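Local coordinates for protein mevalonate 3-kinase (Thermoplasma acidophilum, PDB 4RKS) that phosphorylates (R)-mevalonate with ATP to give mevalonate 3-phosphate, a step of the alternative mevalonate pathway of isoprenoid biosynthesis in extreme acidophiles, at residues Glu252-Glu255 and Glu256-Ile260. Numbering follows the deposited sequence.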
# COMPACT_ATOMS: atom_id res chain seq x y z
N GLU A 252 -16.07 -6.32 -5.62
CA GLU A 252 -17.10 -6.77 -4.68
C GLU A 252 -16.67 -6.49 -3.24
O GLU A 252 -17.49 -6.06 -2.42
CB GLU A 252 -17.40 -8.25 -4.85
CG GLU A 252 -17.97 -8.59 -6.21
CD GLU A 252 -18.44 -10.03 -6.32
OE1 GLU A 252 -19.24 -10.46 -5.46
OE2 GLU A 252 -18.00 -10.73 -7.26
N ASP A 253 -15.40 -6.73 -2.94
CA ASP A 253 -14.85 -6.39 -1.63
C ASP A 253 -14.95 -4.89 -1.36
O ASP A 253 -15.33 -4.48 -0.26
CB ASP A 253 -13.39 -6.83 -1.52
CG ASP A 253 -12.91 -6.89 -0.07
OD1 ASP A 253 -13.23 -7.89 0.61
OD2 ASP A 253 -12.22 -5.95 0.39
N THR A 254 -14.62 -4.09 -2.36
CA THR A 254 -14.70 -2.63 -2.28
C THR A 254 -16.12 -2.19 -1.90
O THR A 254 -16.31 -1.33 -1.05
CB THR A 254 -14.28 -1.96 -3.61
OG1 THR A 254 -12.86 -2.05 -3.78
CG2 THR A 254 -14.68 -0.50 -3.65
N GLU A 255 -17.12 -2.79 -2.53
CA GLU A 255 -18.51 -2.40 -2.30
C GLU A 255 -18.99 -2.78 -0.88
O GLU A 255 -19.67 -2.00 -0.22
CB GLU A 255 -19.40 -3.00 -3.39
CG GLU A 255 -19.05 -2.40 -4.78
CD GLU A 255 -19.75 -3.07 -5.97
OE1 GLU A 255 -20.11 -4.26 -5.89
OE2 GLU A 255 -19.91 -2.39 -7.01
N GLU A 256 -18.65 -3.98 -0.43
CA GLU A 256 -18.94 -4.40 0.95
C GLU A 256 -18.27 -3.49 1.99
O GLU A 256 -18.89 -3.05 2.95
CB GLU A 256 -18.49 -5.84 1.16
CG GLU A 256 -18.54 -6.31 2.61
CD GLU A 256 -18.02 -7.72 2.77
OE1 GLU A 256 -17.96 -8.46 1.77
OE2 GLU A 256 -17.68 -8.10 3.91
N TYR A 257 -16.99 -3.23 1.78
CA TYR A 257 -16.20 -2.40 2.68
C TYR A 257 -16.78 -1.00 2.81
O TYR A 257 -16.94 -0.49 3.92
CB TYR A 257 -14.77 -2.34 2.15
CG TYR A 257 -13.73 -1.59 2.94
CD1 TYR A 257 -13.18 -2.14 4.11
CD2 TYR A 257 -13.23 -0.39 2.49
CE1 TYR A 257 -12.19 -1.48 4.80
CE2 TYR A 257 -12.24 0.28 3.17
CZ TYR A 257 -11.72 -0.26 4.32
OH TYR A 257 -10.73 0.42 4.98
N HIS A 258 -17.13 -0.38 1.70
CA HIS A 258 -17.61 0.99 1.79
C HIS A 258 -19.08 1.09 2.20
O HIS A 258 -19.53 2.13 2.66
CB HIS A 258 -17.32 1.72 0.49
CG HIS A 258 -15.86 2.03 0.33
ND1 HIS A 258 -15.22 2.97 1.11
CD2 HIS A 258 -14.91 1.50 -0.47
CE1 HIS A 258 -13.95 3.02 0.78
NE2 HIS A 258 -13.73 2.14 -0.18
N SER A 259 -19.81 -0.02 2.09
CA SER A 259 -21.15 -0.07 2.69
C SER A 259 -21.05 -0.13 4.22
O SER A 259 -21.84 0.49 4.93
CB SER A 259 -21.93 -1.28 2.15
OG SER A 259 -23.22 -1.34 2.74
N ILE A 260 -20.05 -0.85 4.73
CA ILE A 260 -19.85 -0.90 6.18
C ILE A 260 -19.41 0.46 6.73
O ILE A 260 -19.95 0.93 7.73
CB ILE A 260 -18.83 -1.99 6.58
CG1 ILE A 260 -19.39 -3.36 6.21
CG2 ILE A 260 -18.52 -1.92 8.07
CD1 ILE A 260 -18.44 -4.50 6.44
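Thr-254 and His-258 meet one turn apart on helix 243-262, joined through both backbone and side chain. The amide N of His-258 donates to Thr-254 O at 3.0 Å, and the same carbonyl oxygen lies 3.2 Å from His-258 CD2, at the imidazole edge near its plane. Thr-254 CG2, anti to the backbone N, reaches along the helix to within 3.8 Å of His-258 CD2. The polar atoms of both side chains find partners elsewhere: Thr-254 OG1 bonds back to Ala-250 O and weakly to Val-293 N, while His-258 NE2 is held by Val-293 O. The ring of Tyr-257, the preceding residue, lies against one face of the His-258 imidazole, with Tyr-257 CD2 3.7 Å above its centre.

Successive i to i+4 bonds run alongside. Glu-256 N to Glu-252 O is nearly straight (171° at the hydrogen), Tyr-257 N to Asp-253 O is 2.9 Å, and Ser-259 N to Glu-255 O is more bent, at 144°. Buried Asp-253 has both carboxylate oxygens engaged: OD1 by a salt bridge to Arg-223 NH1 and a hydrogen bond with His-230 ND1, OD2 by Leu-37 N. Glu-256 OE2 is bonded to His-226 ND1. OE1 of Glu-256 comes 4.9 Å from Asp-253 OD1; Arg-223 NH1, also in a long, weak ion pair with Glu-256 OE2, probably eases this like-charge approach.

Tyr-257 lines the mevalonate pocket and touches the ligand, its OH weakly hydrogen-bonded to O of substrate-binding Leu-38. Around the helix, Asp-253 and Glu-256 meet helix 220-238, Tyr-257 and Ile-260 pack on helix 207-214, and Thr-254 and Glu-255 rest against strand 289-292.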